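Local atomic coordinates of rhamnosidase B (Bacillus sp., PDB entry 2OKX), a protein that catalyses the hydrolysis of terminal alpha-L-rhamnose residues from rhamnosides, as a glycoside hydrolase of family 78. Residues A[17-22]-A[94-99]; A[46-51]-A[102-107]. All coordinates share one frame; numbering follows the deposited sequence.

Interaction 1. Residues A[17-22]-A[94-99]; sequences ESPRNE and VLHFGV
Where strand 22-31 pairs antiparallel with strand 87-96, residues 17-22 enter the sheet through a buried backbone contact with residues 94-99. Glu22 and His96 form a hydrogen-bonded pair: Glu22 N gives to His96 O at 3.0 Å, and His96 N returns a bond to Glu22 O at 2.9 Å. One residue out, Asn21 N reaches Phe97 O at 2.9 Å, nearly straight at the hydrogen (173°). Beyond it the chains stay close, with Pro19 O 3.4 Å from Gly98 CA, an approach that leaves no room for a CB on Gly98. With CG anti to the backbone N (chi1 -177°), the imidazole of His96 is carried to Ser18, whose hydroxyl meets its edge, His96 NE2 to Ser18 OG 2.7 Å; ND1 is hydrogen-bonded to Asp47 O. Ser18 OG is shared between this ring and Arg106 NE. Pro19 O also lies at the ring edge, 3.2 Å from His96 CD2. Without the imidazole, as with an alanine here, Ser18 OG and Asp47 O are likely to lose a shared partner, and a gap to open beside Pro19. Pro19 O is buried with no hydrogen-bond partner, so the polarised ring C-H at CD2 may partly compensate it.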
loop_
_atom_site.group_PDB
_atom_site.type_symbol
_atom_site.label_atom_id
_atom_site.label_comp_id
_atom_site.label_asym_id
_atom_site.label_seq_id
_atom_site.Cartn_x
_atom_site.Cartn_y
_atom_site.Cartn_z
ATOM N N GLU A 17 8.335 24.279 -12.119
ATOM C CA GLU A 17 9.353 23.420 -11.523
ATOM C C GLU A 17 8.809 22.106 -10.972
ATOM O O GLU A 17 9.480 21.076 -11.044
ATOM C CB GLU A 17 10.086 24.160 -10.403
ATOM C CG GLU A 17 10.586 25.545 -10.783
ATOM C CD GLU A 17 11.543 26.117 -9.753
ATOM O OE1 GLU A 17 11.398 25.789 -8.554
ATOM O OE2 GLU A 17 12.435 26.903 -10.140
ATOM N N SER A 18 7.601 22.151 -10.415
ATOM C CA SER A 18 6.972 20.964 -9.846
ATOM C C SER A 18 5.515 20.886 -10.290
ATOM O O SER A 18 4.597 21.156 -9.518
ATOM C CB SER A 18 7.056 21.007 -8.316
ATOM O OG SER A 18 6.497 19.842 -7.731
ATOM N N PRO A 19 5.288 20.515 -11.556
ATOM C CA PRO A 19 3.934 20.405 -12.093
ATOM C C PRO A 19 3.191 19.222 -11.482
ATOM O O PRO A 19 3.808 18.254 -11.029
ATOM C CB PRO A 19 4.172 20.230 -13.587
ATOM C CG PRO A 19 5.444 19.444 -13.617
ATOM C CD PRO A 19 6.289 20.135 -12.571
ATOM N N ARG A 20 1.868 19.311 -11.468
ATOM C CA ARG A 20 1.048 18.243 -10.918
ATOM C C ARG A 20 0.855 17.120 -11.929
ATOM O O ARG A 20 0.556 17.370 -13.098
ATOM C CB ARG A 20 -0.334 18.776 -10.526
ATOM C CG ARG A 20 -1.319 17.696 -10.053
ATOM C CD ARG A 20 -2.755 18.189 -10.181
ATOM N NE ARG A 20 -3.772 17.210 -9.787
ATOM C CZ ARG A 20 -4.112 16.933 -8.529
ATOM N NH1 ARG A 20 -3.511 17.550 -7.514
ATOM N NH2 ARG A 20 -5.086 16.066 -8.285
ATOM N N ASN A 21 1.042 15.887 -11.469
ATOM C CA ASN A 21 0.814 14.710 -12.302
ATOM C C ASN A 21 1.285 14.883 -13.747
ATOM O O ASN A 21 0.492 14.787 -14.677
ATOM C CB ASN A 21 -0.687 14.396 -12.274
ATOM C CG ASN A 21 -1.042 13.091 -12.969
ATOM O OD1 ASN A 21 -2.203 12.861 -13.311
ATOM N ND2 ASN A 21 -0.057 12.235 -13.168
ATOM N N GLU A 22 2.578 15.127 -13.936
ATOM C CA GLU A 22 3.110 15.302 -15.281
ATOM C C GLU A 22 4.138 14.242 -15.643
ATOM O O GLU A 22 5.083 14.001 -14.897
ATOM C CB GLU A 22 3.751 16.689 -15.432
ATOM C CG GLU A 22 4.370 16.936 -16.807
ATOM C CD GLU A 22 4.958 18.331 -16.954
ATOM O OE1 GLU A 22 6.202 18.481 -16.877
ATOM O OE2 GLU A 22 4.167 19.279 -17.139
ATOM N N VAL A 94 9.882 10.259 -17.040
ATOM C CA VAL A 94 9.877 10.627 -15.635
ATOM C C VAL A 94 8.476 11.058 -15.228
ATOM O O VAL A 94 7.862 11.907 -15.876
ATOM C CB VAL A 94 10.873 11.779 -15.338
ATOM C CG1 VAL A 94 10.767 12.198 -13.876
ATOM C CG2 VAL A 94 12.297 11.333 -15.650
ATOM N N LEU A 95 7.963 10.442 -14.169
ATOM C CA LEU A 95 6.643 10.784 -13.657
ATOM C C LEU A 95 6.872 11.711 -12.472
ATOM O O LEU A 95 7.552 11.333 -11.521
ATOM C CB LEU A 95 5.895 9.539 -13.160
ATOM C CG LEU A 95 5.509 8.396 -14.103
ATOM C CD1 LEU A 95 6.753 7.605 -14.507
ATOM C CD2 LEU A 95 4.515 7.484 -13.392
ATOM N N HIS A 96 6.352 12.932 -12.534
ATOM C CA HIS A 96 6.504 13.836 -11.399
ATOM C C HIS A 96 5.126 14.066 -10.803
ATOM O O HIS A 96 4.237 14.585 -11.469
ATOM C CB HIS A 96 7.105 15.181 -11.804
ATOM C CG HIS A 96 7.340 16.085 -10.638
ATOM N ND1 HIS A 96 8.338 15.854 -9.714
ATOM C CD2 HIS A 96 6.633 17.142 -10.173
ATOM C CE1 HIS A 96 8.229 16.725 -8.727
ATOM N NE2 HIS A 96 7.202 17.517 -8.981
ATOM N N PHE A 97 4.954 13.683 -9.544
ATOM C CA PHE A 97 3.663 13.819 -8.883
ATOM C C PHE A 97 3.266 15.261 -8.582
ATOM O O PHE A 97 2.115 15.643 -8.785
ATOM C CB PHE A 97 3.646 13.005 -7.583
ATOM C CG PHE A 97 3.942 11.539 -7.774
ATOM C CD1 PHE A 97 3.456 10.852 -8.884
ATOM C CD2 PHE A 97 4.678 10.836 -6.823
ATOM C CE1 PHE A 97 3.698 9.481 -9.046
ATOM C CE2 PHE A 97 4.925 9.469 -6.973
ATOM C CZ PHE A 97 4.433 8.792 -8.087
ATOM N N GLY A 98 4.215 16.052 -8.089
ATOM C CA GLY A 98 3.921 17.435 -7.752
ATOM C C GLY A 98 3.029 17.520 -6.525
ATOM O O GLY A 98 2.512 18.586 -6.184
ATOM N N VAL A 99 2.853 16.383 -5.859
ATOM C CA VAL A 99 2.016 16.289 -4.665
ATOM C C VAL A 99 2.634 15.246 -3.742
ATOM O O VAL A 99 3.054 14.182 -4.199
ATOM C CB VAL A 99 0.581 15.840 -5.032
ATOM C CG1 VAL A 99 -0.260 15.667 -3.777
ATOM C CG2 VAL A 99 -0.059 16.854 -5.964
#

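Interaction 2. Residues A[46-51]-A[102-107]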
loop_
_atom_site.group_PDB
_atom_site.type_symbol
_atom_site.label_atom_id
_atom_site.label_comp_id
_atom_site.label_asym_id
_atom_site.label_seq_id
_atom_site.Cartn_x
_atom_site.Cartn_y
_atom_site.Cartn_z
ATOM N N ALA A 46 15.522 9.944 -10.167
ATOM C CA ALA A 46 14.619 10.961 -10.669
ATOM C C ALA A 46 13.582 11.329 -9.623
ATOM O O ALA A 46 13.468 10.681 -8.585
ATOM C CB ALA A 46 13.930 10.470 -11.930
ATOM N N ASP A 47 12.839 12.388 -9.909
ATOM C CA ASP A 47 11.789 12.877 -9.029
ATOM C C ASP A 47 10.583 13.068 -9.943
ATOM O O ASP A 47 10.629 13.921 -10.830
ATOM C CB ASP A 47 12.206 14.223 -8.417
ATOM C CG ASP A 47 11.217 14.726 -7.387
ATOM O OD1 ASP A 47 10.003 14.613 -7.639
ATOM O OD2 ASP A 47 11.650 15.240 -6.333
ATOM N N SER A 48 9.491 12.331 -9.725
ATOM C CA SER A 48 9.334 11.363 -8.637
ATOM C C SER A 48 9.783 9.929 -8.938
ATOM O O SER A 48 10.385 9.269 -8.085
ATOM C CB SER A 48 7.866 11.327 -8.208
ATOM O OG SER A 48 7.335 12.633 -8.085
ATOM N N ARG A 49 9.456 9.442 -10.132
ATOM C CA ARG A 49 9.812 8.081 -10.546
ATOM C C ARG A 49 10.207 8.062 -12.027
ATOM O O ARG A 49 9.877 8.985 -12.770
ATOM C CB ARG A 49 8.619 7.142 -10.329
ATOM C CG ARG A 49 8.112 7.057 -8.891
ATOM C CD ARG A 49 9.096 6.336 -7.988
ATOM N NE ARG A 49 8.545 6.087 -6.659
ATOM C CZ ARG A 49 8.834 6.793 -5.569
ATOM N NH1 ARG A 49 9.685 7.812 -5.632
ATOM N NH2 ARG A 49 8.274 6.473 -4.410
ATOM N N TYR A 50 10.897 7.007 -12.461
ATOM C CA TYR A 50 11.316 6.915 -13.856
ATOM C C TYR A 50 11.180 5.521 -14.464
ATOM O O TYR A 50 11.066 4.525 -13.753
ATOM C CB TYR A 50 12.785 7.327 -14.001
ATOM C CG TYR A 50 13.758 6.279 -13.486
ATOM C CD1 TYR A 50 14.258 6.334 -12.187
ATOM C CD2 TYR A 50 14.130 5.197 -14.285
ATOM C CE1 TYR A 50 15.103 5.335 -11.693
ATOM C CE2 TYR A 50 14.969 4.192 -13.800
ATOM C CZ TYR A 50 15.449 4.267 -12.506
ATOM O OH TYR A 50 16.258 3.263 -12.024
ATOM N N VAL A 51 11.205 5.485 -15.792
ATOM C CA VAL A 51 11.191 4.254 -16.575
ATOM C C VAL A 51 12.362 4.457 -17.546
ATOM O O VAL A 51 12.354 5.392 -18.352
ATOM C CB VAL A 51 9.897 4.067 -17.378
ATOM C CG1 VAL A 51 10.015 2.807 -18.229
ATOM C CG2 VAL A 51 8.699 3.949 -16.436
ATOM N N PHE A 102 2.285 9.070 0.808
ATOM C CA PHE A 102 2.862 8.209 1.845
ATOM C C PHE A 102 4.187 7.533 1.487
ATOM O O PHE A 102 4.739 6.794 2.303
ATOM C CB PHE A 102 1.859 7.123 2.259
ATOM C CG PHE A 102 0.640 7.636 2.988
ATOM C CD1 PHE A 102 0.149 8.920 2.764
ATOM C CD2 PHE A 102 -0.087 6.781 3.817
ATOM C CE1 PHE A 102 -1.055 9.343 3.346
ATOM C CE2 PHE A 102 -1.288 7.189 4.400
ATOM C CZ PHE A 102 -1.776 8.476 4.161
ATOM N N TYR A 103 4.684 7.745 0.270
ATOM C CA TYR A 103 5.967 7.163 -0.125
ATOM C C TYR A 103 6.779 8.099 -1.016
ATOM O O TYR A 103 7.675 7.672 -1.749
ATOM C CB TYR A 103 5.790 5.783 -0.797
ATOM C CG TYR A 103 4.754 5.660 -1.907
ATOM C CD1 TYR A 103 4.878 6.376 -3.102
ATOM C CD2 TYR A 103 3.691 4.758 -1.789
ATOM C CE1 TYR A 103 3.972 6.191 -4.153
ATOM C CE2 TYR A 103 2.783 4.565 -2.831
ATOM C CZ TYR A 103 2.931 5.282 -4.012
ATOM O OH TYR A 103 2.046 5.077 -5.049
ATOM N N TYR A 104 6.466 9.387 -0.919
ATOM C CA TYR A 104 7.142 10.414 -1.696
ATOM C C TYR A 104 6.903 11.790 -1.086
ATOM O O TYR A 104 5.770 12.145 -0.766
ATOM C CB TYR A 104 6.635 10.401 -3.145
ATOM C CG TYR A 104 7.050 11.624 -3.940
ATOM C CD1 TYR A 104 6.173 12.695 -4.119
ATOM C CD2 TYR A 104 8.335 11.730 -4.469
ATOM C CE1 TYR A 104 6.569 13.853 -4.803
ATOM C CE2 TYR A 104 8.744 12.878 -5.154
ATOM C CZ TYR A 104 7.856 13.934 -5.315
ATOM O OH TYR A 104 8.265 15.066 -5.980
ATOM N N LEU A 105 7.977 12.554 -0.911
ATOM C CA LEU A 105 7.865 13.906 -0.369
ATOM C C LEU A 105 8.121 14.867 -1.523
ATOM O O LEU A 105 9.160 14.795 -2.182
ATOM C CB LEU A 105 8.878 14.135 0.759
ATOM C CG LEU A 105 8.558 13.452 2.098
ATOM C CD1 LEU A 105 8.831 11.950 2.007
ATOM C CD2 LEU A 105 9.413 14.068 3.192
ATOM N N ARG A 106 7.165 15.754 -1.773
ATOM C CA ARG A 106 7.277 16.704 -2.872
ATOM C C ARG A 106 8.622 17.421 -2.942
ATOM O O ARG A 106 9.092 17.996 -1.957
ATOM C CB ARG A 106 6.165 17.752 -2.799
ATOM C CG ARG A 106 6.026 18.552 -4.088
ATOM C CD ARG A 106 5.127 19.765 -3.948
ATOM N NE ARG A 106 4.921 20.406 -5.245
ATOM C CZ ARG A 106 4.221 21.518 -5.435
ATOM N NH1 ARG A 106 3.651 22.132 -4.405
ATOM N NH2 ARG A 106 4.078 22.009 -6.659
ATOM N N GLY A 107 9.238 17.359 -4.117
ATOM C CA GLY A 107 10.501 18.027 -4.357
ATOM C C GLY A 107 10.259 18.880 -5.589
ATOM O O GLY A 107 9.587 19.906 -5.521
HETATM O O HOH W 1 11.488 14.781 -3.712
HETATM O O HOH W 2 10.184 8.533 -2.842
#
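Ser48 lies over one face of the Tyr104 ring, while the carboxylate of Asp47 meets the ring's edge at the phenol end. Ser48 CB sits 3.9 Å from the ring centroid, 25° off its normal, a CH-pi contact; Ser48 OG, displaced toward the rim and 3.1 Å from Tyr104 CZ, accepts from Phe97 N and gives a weak bond to Asp47 OD1. The carboxylate stands almost perpendicular to the ring (89°), and Tyr104 OH donates to Asp47 OD1; the modelled 2.4 Å is unusually short and its exact length doubtful. Gly107 N donates to the same phenol oxygen, and Asp47 OD2 binds Trp187 NE1 and a water that bridges to Leu105 O. The Arg49 guanidinium has Tyr103 O at its edge, 3.0 Å from NH2, and a second water there joins NH1 to the same carbonyl. Bent at chi2 (-70°), the Arg49 chain folds back far enough for NH1 to bond Ser48 O at 2.9 Å, which limits rotation of the guanidinium. Ser48, preceded by a cis peptide, and Arg49 both bond to the backbone of Leu95, two residues opposite one: a classic beta bulge between strands 41-47 and 49-54, bonded to the loop before strand 110-117.

From the N terminus, residues 17-22 come first, then 46-51, 94-99 and 102-107, so the segments alternate and the loops closed by the two interactions cross instead of nesting. Interaction 1 closes the longer loop, joining the entry to strand 22-31 with the end of strand 87-96; interaction 2 closes the path from the break between strands 41-47 and 49-54 to the loop before strand 110-117. Their centres are about 9 Å apart. Strand 87-96 lies between 22-31 and 49-54, within one seven-stranded sheet. Strands 41-47 and 110-117 belong to a neighbouring sheet, so together the contacts tie the sheet of 22-31, 87-96 and 49-54 to that of 41-47 and 110-117.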